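Local coordinates for protein ALDH21) (Physcomitrella patens subsp. patens, PDB 5MZ5) that oxidises succinic semialdehyde to succinate with NADP(+) as cofactor, as a member of the aldehyde dehydrogenase family, at residues A[38-43]-A[217-222]; A[68-73]-A[241-246]. All blocks are in the same frame, centred on the assembly; numbering follows the deposited sequence.

Overall arrangement
Contacts 1 and 2 lie about 8 Å apart, centre to centre, on the same side of the chain's centre, and both press one small N-terminal sheet against the nucleotide-binding part of the enzyme. Strands 38-44 and 66-71 are neighbours in that sheet. Contact 1 sets the first on helix 219-229, contact 2 the end of the second on the loop after strand 239-241. A probable hydrogen bond from I241 N to F43 O joins them directly. Both are largely buried. Contact 1 is leucine methyls on a tyrosine face, a backbone oxygen and neighbouring apolar side chains; contact 2 mixes small apolar groups with a partly exposed polar margin at Q72 and S245, nearer the NADP(+) residues.

Contact 1 of 2, residues A[38-43]-A[217-222]; sequences KKYNIF and TPLSAL
L222, on the first turns of helix 219-229, lays its side chain against the extended run of Y40, N41, I42 and F43. From CB outward, the leucine closes in on the carbonyl oxygen of N41: L222 CB is 4.1 Å from N41 O, and both methyls are nearer. CD1 stands 3.8 Å from N41 O and also touches Y40 CB, at the near end of the tyrosine. CD2 packs 3.5 Å from N41 O and 3.9 Å from I42 CA. The same methyl also reaches I42 CG2, whose side chain lies alongside the leucine and points the same way, and F43 CD2. At the base of the residue, L222 O comes within 3.3 Å of F43 CE2.

One turn earlier, L219 meets the Y40 ring almost at a right angle. Its CD2 methyl stands over the centre of one face, 3.7 Å from the ring centroid and only 11° off the normal, a clear CH-pi contact. K38 NZ lies over the opposite face, 3.9 Å above the plane. The tyrosine is placed there with CG anti to its carbonyl carbon (chi1 -79°).

The helix belongs to the beta-alpha-beta crossover from strand 209-212 to strand 239-241 of the Rossmann-type sheet. E125 of helix 115-126 takes hydrogen bonds from L219 N and S220 OG, while V70 of the adjoining strand 66-71 touches both leucines. S215, which binds NADP(+), is about 10 Å from L222, side chain to side chain. With methyls against a ring face and against backbone, the fit between sheet and helix rests on shape and burial rather than on directed polar bonds.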
# COMPACT_ATOMS: atom_id res chain seq x y z
N LYS A 38 -45.81 16.90 9.97
CA LYS A 38 -44.83 16.81 11.06
C LYS A 38 -43.84 17.98 10.96
O LYS A 38 -43.35 18.29 9.88
CB LYS A 38 -44.09 15.47 11.02
CG LYS A 38 -43.29 15.19 12.29
CD LYS A 38 -42.39 13.96 12.19
CE LYS A 38 -41.54 13.77 13.43
NZ LYS A 38 -40.48 14.81 13.57
N LYS A 39 -43.57 18.63 12.10
CA LYS A 39 -42.61 19.74 12.16
C LYS A 39 -41.23 19.19 12.52
O LYS A 39 -41.10 18.37 13.43
CB LYS A 39 -43.06 20.84 13.13
CG LYS A 39 -44.32 21.53 12.68
CD LYS A 39 -44.74 22.66 13.58
CE LYS A 39 -45.79 23.53 12.92
NZ LYS A 39 -47.09 22.83 12.74
N TYR A 40 -40.23 19.58 11.74
CA TYR A 40 -38.85 19.15 11.92
C TYR A 40 -38.01 20.35 12.35
O TYR A 40 -38.43 21.50 12.20
CB TYR A 40 -38.29 18.58 10.60
CG TYR A 40 -38.72 17.16 10.31
CD1 TYR A 40 -39.99 16.88 9.81
CD2 TYR A 40 -37.85 16.09 10.50
CE1 TYR A 40 -40.40 15.58 9.54
CE2 TYR A 40 -38.24 14.78 10.22
CZ TYR A 40 -39.52 14.53 9.75
OH TYR A 40 -39.92 13.25 9.47
N ASN A 41 -36.82 20.07 12.87
CA ASN A 41 -35.86 21.09 13.21
C ASN A 41 -34.73 21.01 12.20
O ASN A 41 -34.52 19.96 11.59
CB ASN A 41 -35.27 20.83 14.60
CG ASN A 41 -36.21 21.04 15.75
OD1 ASN A 41 -36.40 20.14 16.57
ND2 ASN A 41 -36.73 22.24 15.89
N ILE A 42 -34.02 22.12 12.04
CA ILE A 42 -32.82 22.18 11.21
C ILE A 42 -31.66 22.24 12.18
O ILE A 42 -31.87 22.48 13.37
CB ILE A 42 -32.84 23.29 10.12
CG1 ILE A 42 -32.98 24.70 10.73
CG2 ILE A 42 -33.96 22.99 9.12
CD1 ILE A 42 -32.73 25.89 9.76
N PHE A 43 -30.44 21.95 11.70
CA PHE A 43 -29.31 21.90 12.59
C PHE A 43 -28.32 23.00 12.30
O PHE A 43 -27.79 23.09 11.21
CB PHE A 43 -28.69 20.49 12.59
CG PHE A 43 -29.66 19.51 13.22
CD1 PHE A 43 -29.68 19.31 14.60
CD2 PHE A 43 -30.63 18.87 12.45
CE1 PHE A 43 -30.63 18.47 15.19
CE2 PHE A 43 -31.59 18.05 13.05
CZ PHE A 43 -31.58 17.86 14.41
N THR A 217 -36.27 16.76 -0.74
CA THR A 217 -36.05 15.58 0.10
C THR A 217 -35.09 15.88 1.29
O THR A 217 -34.06 15.22 1.40
CB THR A 217 -35.49 14.43 -0.76
OG1 THR A 217 -34.22 14.83 -1.28
CG2 THR A 217 -36.43 13.98 -1.88
N PRO A 218 -35.40 16.82 2.23
CA PRO A 218 -34.43 17.11 3.30
C PRO A 218 -34.53 16.28 4.57
O PRO A 218 -33.64 16.39 5.41
CB PRO A 218 -34.73 18.59 3.62
CG PRO A 218 -36.20 18.70 3.40
CD PRO A 218 -36.57 17.72 2.30
N LEU A 219 -35.62 15.54 4.75
CA LEU A 219 -35.90 14.86 6.01
C LEU A 219 -34.92 13.78 6.38
O LEU A 219 -34.67 13.61 7.57
CB LEU A 219 -37.33 14.31 6.04
CG LEU A 219 -38.44 15.24 5.57
CD1 LEU A 219 -39.74 14.50 5.53
CD2 LEU A 219 -38.53 16.53 6.44
N SER A 220 -34.36 13.07 5.39
CA SER A 220 -33.37 12.00 5.58
C SER A 220 -32.10 12.60 6.15
O SER A 220 -31.51 12.04 7.09
CB SER A 220 -33.08 11.28 4.27
OG SER A 220 -34.20 10.51 3.89
N ALA A 221 -31.70 13.77 5.61
CA ALA A 221 -30.54 14.50 6.10
C ALA A 221 -30.80 15.04 7.52
O ALA A 221 -29.89 15.05 8.34
CB ALA A 221 -30.21 15.64 5.17
N LEU A 222 -32.04 15.46 7.79
CA LEU A 222 -32.42 16.01 9.09
C LEU A 222 -32.47 14.94 10.17
O LEU A 222 -32.18 15.26 11.32
CB LEU A 222 -33.72 16.84 9.01
CG LEU A 222 -33.63 18.15 8.18
CD1 LEU A 222 -35.01 18.77 7.98
CD2 LEU A 222 -32.64 19.16 8.81

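Contact 2 of 2, residues A[68-73]-A[241-246]; sequences AKVPQA and ILPVSR
V70 turns CG1 to the far side from its own N (chi1 177°), and this methyl meets P243 CG at 3.5 Å, tighter than an ordinary van der Waals contact. Q72 also swings away from its N (chi1 -168°) and continues extended, carrying its amide to S245. There S245 CB lies 3.4 Å from Q72 OE1, 3.6 Å from Q72 CD and 3.7 Å from Q72 NE2, so the amide meets a carbon; S245 OG stays 4.1 Å from Q72 OE1. With Q72 cut back to an alanine, S245 CB would probably lose the amide packed against it, opening a gap at this partly exposed margin.

Segment 241-246 leaves the end of strand 239-241, an outermost strand of the Rossmann-type sheet, where the loops after parallel strands characteristically serve the nucleotide. The touching parts of the two segments run 80° apart; A73 CB rests 3.8 Å from L242 CB and close to L242 CD2, with V244 CG2 a little farther off. P243, in this loop, packs against the small N-terminal sheet through I42, L56 and V70, with P218 also against it. The side chain of V244 lies about 4 Å from that of K212, an NADP(+)-binding residue, and R246, at the end of the segment, is another.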
# COMPACT_ATOMS: atom_id res chain seq x y z
N ALA A 68 -44.70 17.13 5.84
CA ALA A 68 -43.71 17.72 6.73
C ALA A 68 -43.47 19.20 6.47
O ALA A 68 -43.65 19.67 5.35
CB ALA A 68 -42.40 16.93 6.63
N LYS A 69 -43.07 19.93 7.53
CA LYS A 69 -42.73 21.35 7.52
C LYS A 69 -41.33 21.47 8.10
O LYS A 69 -41.05 20.93 9.18
CB LYS A 69 -43.73 22.17 8.34
CG LYS A 69 -45.05 22.37 7.63
CD LYS A 69 -46.03 23.08 8.51
CE LYS A 69 -46.40 24.43 7.97
NZ LYS A 69 -47.06 25.27 9.00
N VAL A 70 -40.43 22.10 7.34
CA VAL A 70 -39.02 22.24 7.72
C VAL A 70 -38.67 23.73 7.84
O VAL A 70 -38.96 24.47 6.90
CB VAL A 70 -38.10 21.56 6.66
CG1 VAL A 70 -36.64 21.75 6.98
CG2 VAL A 70 -38.43 20.09 6.50
N PRO A 71 -38.03 24.19 8.94
CA PRO A 71 -37.61 25.60 9.00
C PRO A 71 -36.63 25.94 7.88
O PRO A 71 -35.79 25.11 7.50
CB PRO A 71 -36.90 25.70 10.36
CG PRO A 71 -37.36 24.53 11.14
CD PRO A 71 -37.57 23.45 10.13
N GLN A 72 -36.77 27.13 7.30
CA GLN A 72 -35.87 27.59 6.26
C GLN A 72 -34.82 28.49 6.89
O GLN A 72 -35.17 29.43 7.60
CB GLN A 72 -36.61 28.29 5.11
CG GLN A 72 -35.71 28.49 3.90
CD GLN A 72 -36.48 28.96 2.70
OE1 GLN A 72 -36.79 30.15 2.55
NE2 GLN A 72 -36.74 28.04 1.78
N ALA A 73 -33.53 28.17 6.67
CA ALA A 73 -32.42 28.93 7.22
C ALA A 73 -32.28 30.29 6.56
O ALA A 73 -32.47 30.42 5.35
CB ALA A 73 -31.11 28.15 7.09
N ILE A 241 -26.88 21.26 9.19
CA ILE A 241 -27.71 20.69 8.12
C ILE A 241 -28.88 21.66 7.93
O ILE A 241 -29.76 21.75 8.79
CB ILE A 241 -28.16 19.21 8.34
CG1 ILE A 241 -26.93 18.28 8.58
CG2 ILE A 241 -29.05 18.70 7.15
CD1 ILE A 241 -27.25 16.96 9.14
N LEU A 242 -28.79 22.46 6.85
CA LEU A 242 -29.75 23.52 6.55
C LEU A 242 -30.34 23.46 5.12
O LEU A 242 -29.61 23.72 4.16
CB LEU A 242 -29.15 24.93 6.77
CG LEU A 242 -28.01 25.13 7.77
CD1 LEU A 242 -27.03 26.16 7.24
CD2 LEU A 242 -28.56 25.60 9.11
N PRO A 243 -31.65 23.17 4.96
CA PRO A 243 -32.28 23.31 3.63
C PRO A 243 -32.29 24.82 3.36
O PRO A 243 -32.64 25.62 4.25
CB PRO A 243 -33.70 22.74 3.84
CG PRO A 243 -33.66 22.08 5.20
CD PRO A 243 -32.66 22.84 5.99
N VAL A 244 -31.77 25.23 2.22
CA VAL A 244 -31.57 26.65 1.94
C VAL A 244 -32.37 27.13 0.71
O VAL A 244 -32.55 26.38 -0.26
CB VAL A 244 -30.02 26.92 1.85
CG1 VAL A 244 -29.67 28.22 1.17
CG2 VAL A 244 -29.37 26.87 3.23
N SER A 245 -32.88 28.37 0.81
CA SER A 245 -33.61 29.06 -0.25
C SER A 245 -32.64 29.41 -1.39
O SER A 245 -31.42 29.48 -1.18
CB SER A 245 -34.27 30.33 0.28
OG SER A 245 -33.32 31.27 0.77
N ARG A 246 -33.19 29.68 -2.57
CA ARG A 246 -32.44 30.04 -3.76
C ARG A 246 -31.58 31.30 -3.56
O ARG A 246 -30.44 31.33 -4.02
CB ARG A 246 -33.41 30.24 -4.93
CG ARG A 246 -32.72 30.08 -6.27
CD ARG A 246 -33.64 30.40 -7.39
NE ARG A 246 -32.91 30.63 -8.63
CZ ARG A 246 -33.49 30.94 -9.77
NH1 ARG A 246 -34.81 31.05 -9.84
NH2 ARG A 246 -32.76 31.13 -10.86